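Local atomic coordinates of Lin2960 protein (Listeria innocua, PDB entry 3OOP), a protein that is of unknown function but probably binds DNA and regulates transcription, as other winged helix-turn-helix proteins of the MarR family do. Residues Lys20-Phe25 with Glu117-Gly122; Glu38-Leu43 with Thr106-Ile111; Ala48-Ser53 with Lys100-Thr105. All blocks are in the same frame, centred on the assembly; numbering follows the deposited sequence.

Contact 1. Residues Lys20-Phe25 with Glu117-Gly122; sequences KKMHLF and EKMFAG
Met22 and Met119, whose CA atoms lie 7.4 Å apart, mark the closest approach of the backbones of Lys20-Phe25, within helix 2-29, and Glu117-Gly122, where helix 99-119 ends. Both residues are selenomethionines, in which selenium merely replaces the sulfur of methionine. Their side chains cross at about a right angle, and the selenium of Met119 settles against the root of Met22, 3.7 Å from its CB. The CG of Met119 is anti to the backbone N (chi1 -167°), which carries the chain on toward helix 2-29 before it bends at the selenium. Met22 bends at its own selenium too, and its methyl CE comes to the far end of the Phe120 ring, 3.4 Å from CZ, a close approach for two carbons. Phe120 is the first residue past the helix with non-helical backbone angles, yet its ring still reaches across to this methyl. Phe25 adds a Met-aromatic contact: its CD2 is 4.1 Å from Met119 SE, which lies obliquely to the ring. Methionine suits both places, being long, flexible and unbranched with a polarisable thioether: Met119 meets Phe25 through its selenium, Met22 meets Phe120 through its methyl, and the contact is wholly apolar. Ile142 of the second subunit packs on Met22, Phe25 and Met119 alike, which makes this cluster part of the dimer interface. The contact thus joins the long N-terminal helix 2-29 to the end of helix 99-119, just ahead of the loop that leads into helix 125-141, well away from the small antiparallel sheet.

Contact 2. Residues Glu38-Leu43 with Thr106-Ile111; sequences EQWSVL and TELRDI
Trp40 holds CG anti to its backbone nitrogen (chi1 169°), which swings the indole out from helix 37-49 toward helix 99-119, while Leu108 keeps CG anti to its carbonyl carbon and beside N, which brings the CD1 branch over the indole; its CB already faces the ring, since it points from the backbone toward helix 37-49. Trp40 CA and Leu108 CA are 8.4 Å apart, the nearest pair, and the indole lies between the two helices. Leu108 sits over a face of the six-membered ring: its CB is 4.0 Å from the ring centroid and 27° off the normal, a CH-pi contact. Its branch CD1 extends the cover toward the inner part of the indole, 3.6 Å from CE3. Arg109, next along the same helix, meets the ring differently. Its CG lies at the edge of the ring, 3.4 Å from Trp40 CH2 in one of two modelled conformers, which makes this approach less certain. Beyond CG the arginine bends at chi2, and the edge atom CH2 comes over a guanidinium face with the planes 64° apart, no parallel stack. The charged end goes to Glu47, farther along helix 37-49, in a salt bridge through NH2. Tyr33 also packs on Leu108, and Thr105 on Trp40. Tryptophan suits its place because one broad ring bridges two helices, leucine because it offers a compact branched surface, and arginine because its methylenes can line an aromatic edge. The chemistry implies a join made by dispersion in the buried part, with ionic attraction kept to its partly exposed border.

Contact 3. Residues Ala48-Ser53 with Lys100-Thr105; sequences ANEPIS and KGRKET
Glu50 and Arg102 form a salt bridge that ties the turn after helix 37-49, in the winged helix-turn-helix fold, to the start of the long helix 99-119. Arg102 NH1 donates to Glu50 OE1 over 2.7 Å, nearly straight at 164°, and the oxygen lies in the guanidinium plane and accepts the bond with its syn lone pair. The carboxylate and guanidinium planes are only 28° apart. Even so the pairing is not a two-by-two one, since NH1 and, weakly, NH2 both turn to OE1. The other oxygen, OE2, instead accepts a hydrogen bond from Leu97 N on strand 94-97, so each oxygen of Glu50 has its own partner and the carboxylate is held from two directions. Glu50 CG lies between the backbone N and the carbonyl carbon (chi1 54°), with the chain extended beyond it. Arg102 bends at chi3, which brings its end to Glu50, although its CB does not point that way. Together the two side chains span the 11.0 Å between Glu50 CA and Arg102 CA, and long side chains with charged ends are what such a gap at the protein surface calls for. Packing around the bridge is modest: Glu50 touches Ser96, and Arg102 lies against Leu97. Past Glu50 a cis peptide leads into Pro51, and Ile52 bonds through its backbone to Leu95, joining this short, weakly bonded strand to the sheet of the wing. Ser53 then serves as N-cap of helix 54-61, its OG bonding Glu56 N. At the bridge itself, Arg102 NH2 adds a weak second bond, 3.2 Å to Glu50 OE1.

Contacts 1 and 2 are buried, contact 3 lies at the surface, and helix 99-119 takes part in all three, at its end, middle and start. Contacts 2 and 3 both draw on helix 37-49 and its exit; their centres are 9 Å apart, and they touch where Leu43 packs on Thr105. Contact 1, whose centre is about 25 Å from that of contact 3 and across the centre of the chain, uses helix 2-29 and borders the second subunit. Chemistry follows place: methionine and phenyl groups at the dimer side, an indole with a charged margin in the middle, and a salt bridge, backed by a backbone bond from the wing, at the surface.

Contact 1. Residues Lys20-Phe25 with Glu117-Gly122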
loop_
_atom_site.group_PDB
_atom_site.type_symbol
_atom_site.label_atom_id
_atom_site.label_comp_id
_atom_site.label_asym_id
_atom_site.label_seq_id
_atom_site.Cartn_x
_atom_site.Cartn_y
_atom_site.Cartn_z
ATOM N N LYS A 20 2.698 8.431 -2.631
ATOM C CA LYS A 20 1.748 9.534 -2.649
ATOM C C LYS A 20 2.455 10.872 -2.802
ATOM O O LYS A 20 2.028 11.720 -3.587
ATOM C CB LYS A 20 0.885 9.512 -1.383
ATOM C CG LYS A 20 -0.140 8.395 -1.391
ATOM C CD LYS A 20 -1.151 8.542 -0.270
ATOM C CE LYS A 20 -0.551 8.232 1.091
ATOM N NZ LYS A 20 -1.612 8.214 2.155
ATOM N N LYS A 21 3.546 11.047 -2.061
ATOM C CA LYS A 21 4.313 12.291 -2.114
ATOM C C LYS A 21 4.999 12.478 -3.473
ATOM O O LYS A 21 5.132 13.605 -3.960
ATOM C CB LYS A 21 5.338 12.336 -0.977
ATOM C CG LYS A 21 4.766 12.780 0.373
ATOM C CD LYS A 21 4.870 14.281 0.572
ATOM C CE LYS A 21 4.695 14.660 2.044
ATOM N NZ LYS A 21 4.598 16.135 2.250
HETATM N N MSE A 22 5.421 11.379 -4.083
HETATM C CA MSE A 22 6.050 11.437 -5.409
HETATM C C MSE A 22 5.042 11.923 -6.444
HETATM O O MSE A 22 5.341 12.785 -7.278
HETATM C CB MSE A 22 6.590 10.062 -5.789
HETATM C CG MSE A 22 7.811 9.632 -4.986
HETATM SE SE MSE A 22 8.062 7.684 -5.056
HETATM C CE MSE A 22 8.678 7.570 -6.874
ATOM N N HIS A 23 3.824 11.398 -6.372
ATOM C CA HIS A 23 2.779 11.866 -7.271
ATOM C C HIS A 23 2.467 13.363 -7.096
ATOM O O HIS A 23 2.343 14.096 -8.076
ATOM C CB HIS A 23 1.513 11.044 -7.114
ATOM C CG HIS A 23 0.431 11.451 -8.060
ATOM N ND1 HIS A 23 0.542 11.297 -9.425
ATOM C CD2 HIS A 23 -0.777 12.020 -7.839
ATOM C CE1 HIS A 23 -0.557 11.744 -10.006
ATOM N NE2 HIS A 23 -1.373 12.188 -9.065
ATOM N N LEU A 24 2.343 13.815 -5.852
ATOM C CA LEU A 24 2.136 15.234 -5.578
ATOM C C LEU A 24 3.270 16.100 -6.126
ATOM O O LEU A 24 3.015 17.175 -6.683
ATOM C CB LEU A 24 1.934 15.483 -4.072
ATOM C CG LEU A 24 0.658 14.899 -3.443
ATOM C CD1 LEU A 24 0.709 15.022 -1.922
ATOM C CD2 LEU A 24 -0.597 15.575 -4.001
ATOM N N PHE A 25 4.510 15.627 -5.984
ATOM C CA PHE A 25 5.693 16.348 -6.460
ATOM C C PHE A 25 5.668 16.548 -7.972
ATOM O O PHE A 25 5.895 17.657 -8.475
ATOM C CB PHE A 25 6.960 15.584 -6.063
ATOM C CG PHE A 25 8.234 16.270 -6.455
ATOM C CD1 PHE A 25 8.671 17.390 -5.766
ATOM C CD2 PHE A 25 9.011 15.782 -7.507
ATOM C CE1 PHE A 25 9.871 18.020 -6.109
ATOM C CE2 PHE A 25 10.207 16.398 -7.857
ATOM C CZ PHE A 25 10.639 17.526 -7.156
ATOM N N GLU A 117 13.555 12.856 -12.723
ATOM C CA GLU A 117 15.005 12.676 -12.555
ATOM C C GLU A 117 15.468 13.193 -11.191
ATOM O O GLU A 117 16.300 12.557 -10.533
ATOM C CB GLU A 117 15.789 13.360 -13.681
ATOM C CG GLU A 117 15.636 12.674 -15.036
ATOM C CD GLU A 117 16.213 13.484 -16.197
ATOM O OE1 GLU A 117 16.816 14.564 -15.971
ATOM O OE2 GLU A 117 16.064 13.027 -17.350
ATOM N N LYS A 118 14.928 14.340 -10.769
ATOM C CA LYS A 118 15.270 14.930 -9.469
ATOM C C LYS A 118 14.827 14.035 -8.319
ATOM O O LYS A 118 15.559 13.841 -7.358
ATOM C CB LYS A 118 14.655 16.320 -9.311
ATOM C CG LYS A 118 15.234 17.385 -10.226
ATOM C CD LYS A 118 14.683 18.784 -9.898
ATOM C CE LYS A 118 15.402 19.420 -8.703
ATOM N NZ LYS A 118 14.941 20.829 -8.440
HETATM N N MSE A 119 13.629 13.481 -8.450
HETATM C CA MSE A 119 13.037 12.587 -7.471
HETATM C C MSE A 119 13.924 11.367 -7.206
HETATM O O MSE A 119 14.059 10.919 -6.057
HETATM C CB MSE A 119 11.709 12.116 -8.044
HETATM C CG MSE A 119 10.786 11.430 -7.131
HETATM SE SE MSE A 119 9.041 11.749 -7.972
HETATM C CE MSE A 119 9.089 10.368 -9.339
ATOM N N PHE A 120 14.504 10.829 -8.279
ATOM C CA PHE A 120 15.321 9.622 -8.200
ATOM C C PHE A 120 16.828 9.869 -8.131
ATOM O O PHE A 120 17.610 8.925 -8.229
ATOM C CB PHE A 120 14.987 8.673 -9.348
ATOM C CG PHE A 120 13.673 7.969 -9.182
ATOM C CD1 PHE A 120 13.545 6.906 -8.287
ATOM C CD2 PHE A 120 12.559 8.364 -9.922
ATOM C CE1 PHE A 120 12.315 6.254 -8.122
ATOM C CE2 PHE A 120 11.327 7.705 -9.768
ATOM C CZ PHE A 120 11.207 6.653 -8.875
ATOM N N ALA A 121 17.228 11.121 -7.937
ATOM C CA ALA A 121 18.643 11.456 -7.783
ATOM C C ALA A 121 19.334 10.575 -6.734
ATOM O O ALA A 121 18.873 10.477 -5.600
ATOM C CB ALA A 121 18.814 12.955 -7.452
ATOM N N GLY A 122 20.425 9.920 -7.131
ATOM C CA GLY A 122 21.175 9.052 -6.220
ATOM C C GLY A 122 20.595 7.662 -6.013
ATOM O O GLY A 122 21.172 6.848 -5.291
#

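Contact 2. Residues Glu38-Leu43 with Thr106-Ile111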
loop_
_atom_site.group_PDB
_atom_site.type_symbol
_atom_site.label_atom_id
_atom_site.label_comp_id
_atom_site.label_asym_id
_atom_site.label_seq_id
_atom_site.Cartn_x
_atom_site.Cartn_y
_atom_site.Cartn_z
ATOM N N GLU A 38 -5.957 16.508 -13.912
ATOM C CA GLU A 38 -6.896 15.542 -14.493
ATOM C C GLU A 38 -6.926 15.628 -16.026
ATOM O O GLU A 38 -7.085 14.619 -16.715
ATOM C CB GLU A 38 -8.306 15.682 -13.884
ATOM C CG GLU A 38 -9.060 16.951 -14.286
ATOM C CD GLU A 38 -10.514 16.979 -13.816
ATOM O OE1 GLU A 38 -11.154 18.037 -13.993
ATOM O OE2 GLU A 38 -11.014 15.967 -13.273
ATOM N N GLN A 39 -6.759 16.845 -16.549
ATOM C CA GLN A 39 -6.664 17.057 -17.991
ATOM C C GLN A 39 -5.376 16.433 -18.505
ATOM O O GLN A 39 -5.344 15.879 -19.602
ATOM C CB GLN A 39 -6.719 18.551 -18.322
ATOM C CG GLN A 39 -8.104 19.158 -18.153
ATOM C CD GLN A 39 -8.073 20.673 -18.065
ATOM O OE1 GLN A 39 -7.051 21.309 -18.342
ATOM N NE2 GLN A 39 -9.194 21.262 -17.673
ATOM N N TRP A 40 -4.317 16.531 -17.712
ATOM C CA TRP A 40 -3.034 15.945 -18.081
ATOM C C TRP A 40 -3.127 14.429 -18.151
ATOM O O TRP A 40 -2.622 13.825 -19.093
ATOM C CB TRP A 40 -1.946 16.383 -17.110
ATOM C CG TRP A 40 -0.642 15.644 -17.239
ATOM C CD1 TRP A 40 -0.025 14.921 -16.268
ATOM C CD2 TRP A 40 0.207 15.570 -18.395
ATOM N NE1 TRP A 40 1.161 14.406 -16.731
ATOM C CE2 TRP A 40 1.324 14.777 -18.039
ATOM C CE3 TRP A 40 0.126 16.082 -19.696
ATOM C CZ2 TRP A 40 2.365 14.492 -18.935
ATOM C CZ3 TRP A 40 1.165 15.792 -20.593
ATOM C CH2 TRP A 40 2.267 15.003 -20.201
ATOM N N SER A 41 -3.795 13.818 -17.178
ATOM C CA SER A 41 -3.970 12.362 -17.185
ATOM C C SER A 41 -4.570 11.896 -18.501
ATOM O O SER A 41 -4.086 10.933 -19.110
ATOM C CB SER A 41 -4.860 11.903 -16.029
ATOM O OG SER A 41 -4.233 12.200 -14.796
ATOM N N VAL A 42 -5.619 12.584 -18.937
ATOM C CA VAL A 42 -6.304 12.216 -20.169
ATOM C C VAL A 42 -5.428 12.515 -21.393
ATOM O O VAL A 42 -5.275 11.660 -22.262
ATOM C CB VAL A 42 -7.710 12.854 -20.264
ATOM C CG1 VAL A 42 -8.317 12.596 -21.625
ATOM C CG2 VAL A 42 -8.618 12.272 -19.178
ATOM N N LEU A 43 -4.841 13.710 -21.442
ATOM C CA LEU A 43 -3.941 14.094 -22.541
ATOM C C LEU A 43 -2.784 13.123 -22.731
ATOM O O LEU A 43 -2.510 12.700 -23.862
ATOM C CB LEU A 43 -3.357 15.487 -22.302
ATOM C CG LEU A 43 -3.912 16.727 -22.969
ATOM C CD1 LEU A 43 -3.002 17.903 -22.609
ATOM C CD2 LEU A 43 -4.027 16.581 -24.499
ATOM N N THR A 106 4.287 17.642 -25.237
ATOM C CA THR A 106 5.753 17.535 -25.265
ATOM C C THR A 106 6.371 18.417 -24.169
ATOM O O THR A 106 7.231 17.970 -23.407
ATOM C CB THR A 106 6.323 17.868 -26.662
ATOM O OG1 THR A 106 5.924 16.838 -27.570
ATOM C CG2 THR A 106 7.852 17.957 -26.650
ATOM N N GLU A 107 5.895 19.654 -24.073
ATOM C CA GLU A 107 6.371 20.602 -23.072
ATOM C C GLU A 107 6.134 20.061 -21.653
ATOM O O GLU A 107 7.057 20.055 -20.830
ATOM C CB GLU A 107 5.682 21.959 -23.286
ATOM C CG GLU A 107 6.233 23.131 -22.463
ATOM C CD GLU A 107 5.533 24.457 -22.759
ATOM O OE1 GLU A 107 5.838 25.453 -22.063
ATOM O OE2 GLU A 107 4.680 24.512 -23.680
ATOM N N LEU A 108 4.916 19.582 -21.387
ATOM C CA LEU A 108 4.567 19.025 -20.075
ATOM C C LEU A 108 5.359 17.761 -19.761
ATOM O O LEU A 108 5.877 17.620 -18.641
ATOM C CB LEU A 108 3.060 18.754 -19.979
ATOM C CG LEU A 108 2.143 19.967 -20.106
ATOM C CD1 LEU A 108 0.686 19.536 -20.318
ATOM C CD2 LEU A 108 2.266 20.871 -18.883
ATOM N N ARG A 109 5.460 16.851 -20.732
ATOM C CA ARG A 109 6.207 15.610 -20.536
ATOM C C ARG A 109 7.651 15.905 -20.140
ATOM O O ARG A 109 8.198 15.247 -19.262
ATOM C CB ARG A 109 6.179 14.729 -21.784
ATOM C CG ARG A 109 4.914 13.904 -21.947
ATOM C CD ARG A 109 5.221 12.551 -22.565
ATOM N NE ARG A 109 4.029 11.872 -23.073
ATOM C CZ ARG A 109 3.242 11.080 -22.353
ATOM N NH1 ARG A 109 3.498 10.869 -21.066
ATOM N NH2 ARG A 109 2.190 10.495 -22.922
ATOM N N ASP A 110 8.252 16.899 -20.784
ATOM C CA ASP A 110 9.653 17.272 -20.507
ATOM C C ASP A 110 9.832 17.786 -19.075
ATOM O O ASP A 110 10.812 17.448 -18.396
ATOM C CB ASP A 110 10.163 18.299 -21.530
ATOM C CG ASP A 110 10.444 17.684 -22.906
ATOM O OD1 ASP A 110 10.569 16.442 -23.021
ATOM O OD2 ASP A 110 10.546 18.454 -23.887
ATOM N N ILE A 111 8.872 18.591 -18.621
ATOM C CA ILE A 111 8.894 19.129 -17.261
ATOM C C ILE A 111 8.751 18.004 -16.247
ATOM O O ILE A 111 9.522 17.932 -15.279
ATOM C CB ILE A 111 7.796 20.177 -17.039
ATOM C CG1 ILE A 111 8.093 21.422 -17.875
ATOM C CG2 ILE A 111 7.721 20.565 -15.552
ATOM C CD1 ILE A 111 6.853 22.080 -18.380
#

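Contact 3. Residues Ala48-Ser53 with Lys100-Thr105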
loop_
_atom_site.group_PDB
_atom_site.type_symbol
_atom_site.label_atom_id
_atom_site.label_comp_id
_atom_site.label_asym_id
_atom_site.label_seq_id
_atom_site.Cartn_x
_atom_site.Cartn_y
_atom_site.Cartn_z
ATOM N N ALA A 48 -0.158 8.703 -25.590
ATOM C CA ALA A 48 0.478 7.380 -25.531
ATOM C C ALA A 48 -0.207 6.335 -26.415
ATOM O O ALA A 48 0.402 5.307 -26.752
ATOM C CB ALA A 48 0.554 6.895 -24.081
ATOM N N ASN A 49 -1.456 6.605 -26.799
ATOM C CA ASN A 49 -2.308 5.625 -27.483
ATOM C C ASN A 49 -3.001 6.056 -28.780
ATOM O O ASN A 49 -3.712 5.249 -29.385
ATOM C CB ASN A 49 -3.405 5.160 -26.527
ATOM C CG ASN A 49 -2.874 4.373 -25.365
ATOM O OD1 ASN A 49 -2.655 3.165 -25.469
ATOM N ND2 ASN A 49 -2.682 5.047 -24.237
ATOM N N GLU A 50 -2.816 7.306 -29.203
ATOM C CA GLU A 50 -3.613 7.871 -30.306
ATOM C C GLU A 50 -3.468 7.126 -31.646
ATOM O O GLU A 50 -2.373 6.650 -31.973
ATOM C CB GLU A 50 -3.295 9.362 -30.511
ATOM C CG GLU A 50 -1.800 9.648 -30.709
ATOM C CD GLU A 50 -1.512 11.045 -31.266
ATOM O OE1 GLU A 50 -0.319 11.401 -31.381
ATOM O OE2 GLU A 50 -2.461 11.785 -31.600
ATOM N N PRO A 51 -4.571 7.008 -32.417
ATOM C CA PRO A 51 -5.944 7.368 -32.031
ATOM C C PRO A 51 -6.513 6.348 -31.060
ATOM O O PRO A 51 -6.264 5.147 -31.212
ATOM C CB PRO A 51 -6.721 7.315 -33.361
ATOM C CG PRO A 51 -5.683 7.328 -34.432
ATOM C CD PRO A 51 -4.494 6.631 -33.841
ATOM N N ILE A 52 -7.262 6.817 -30.063
ATOM C CA ILE A 52 -7.769 5.941 -29.012
ATOM C C ILE A 52 -9.232 6.252 -28.706
ATOM O O ILE A 52 -9.643 7.410 -28.736
ATOM C CB ILE A 52 -6.908 6.026 -27.714
ATOM C CG1 ILE A 52 -7.456 5.062 -26.656
ATOM C CG2 ILE A 52 -6.816 7.486 -27.200
ATOM C CD1 ILE A 52 -6.616 4.922 -25.405
ATOM N N SER A 53 -10.012 5.220 -28.406
ATOM C CA SER A 53 -11.429 5.434 -28.107
ATOM C C SER A 53 -11.633 6.025 -26.705
ATOM O O SER A 53 -10.813 5.828 -25.802
ATOM C CB SER A 53 -12.229 4.131 -28.271
ATOM O OG SER A 53 -11.936 3.221 -27.231
ATOM N N LYS A 100 -1.291 21.629 -31.616
ATOM C CA LYS A 100 -1.201 22.338 -30.340
ATOM C C LYS A 100 -1.136 21.353 -29.174
ATOM O O LYS A 100 -0.336 21.530 -28.255
ATOM C CB LYS A 100 -2.367 23.306 -30.153
ATOM C CG LYS A 100 -2.187 24.218 -28.952
ATOM C CD LYS A 100 -3.417 25.087 -28.713
ATOM C CE LYS A 100 -3.155 26.108 -27.601
ATOM N NZ LYS A 100 -4.347 26.986 -27.374
ATOM N N GLY A 101 -1.956 20.309 -29.224
ATOM C CA GLY A 101 -1.904 19.249 -28.221
ATOM C C GLY A 101 -0.545 18.563 -28.169
ATOM O O GLY A 101 -0.028 18.304 -27.089
ATOM N N ARG A 102 0.032 18.278 -29.329
ATOM C CA ARG A 102 1.344 17.640 -29.389
ATOM C C ARG A 102 2.407 18.560 -28.780
ATOM O O ARG A 102 3.252 18.106 -28.008
ATOM C CB ARG A 102 1.690 17.258 -30.834
ATOM C CG ARG A 102 2.793 16.228 -30.964
ATOM C CD ARG A 102 2.922 15.714 -32.403
ATOM N NE ARG A 102 1.631 15.351 -32.990
ATOM C CZ ARG A 102 0.951 14.239 -32.705
ATOM N NH1 ARG A 102 1.427 13.356 -31.835
ATOM N NH2 ARG A 102 -0.218 14.009 -33.292
ATOM N N LYS A 103 2.342 19.850 -29.112
ATOM C CA LYS A 103 3.266 20.853 -28.574
ATOM C C LYS A 103 3.168 20.911 -27.041
ATOM O O LYS A 103 4.177 20.826 -26.337
ATOM C CB LYS A 103 2.972 22.230 -29.190
ATOM C CG LYS A 103 3.817 23.382 -28.632
ATOM C CD LYS A 103 3.446 24.742 -29.239
ATOM C CE LYS A 103 2.216 25.331 -28.567
ATOM N NZ LYS A 103 2.191 26.820 -28.660
ATOM N N GLU A 104 1.951 21.058 -26.532
ATOM C CA GLU A 104 1.760 21.195 -25.094
ATOM C C GLU A 104 2.108 19.919 -24.328
ATOM O O GLU A 104 2.731 19.991 -23.263
ATOM C CB GLU A 104 0.345 21.717 -24.773
ATOM C CG GLU A 104 0.174 23.172 -25.244
ATOM C CD GLU A 104 -0.867 23.982 -24.465
ATOM O OE1 GLU A 104 -1.452 23.471 -23.484
ATOM O OE2 GLU A 104 -1.085 25.161 -24.838
ATOM N N THR A 105 1.757 18.757 -24.874
ATOM C CA THR A 105 2.071 17.488 -24.217
ATOM C C THR A 105 3.588 17.276 -24.159
ATOM O O THR A 105 4.112 16.803 -23.156
ATOM C CB THR A 105 1.344 16.308 -24.893
ATOM O OG1 THR A 105 -0.063 16.582 -24.926
ATOM C CG2 THR A 105 1.580 15.000 -24.141
#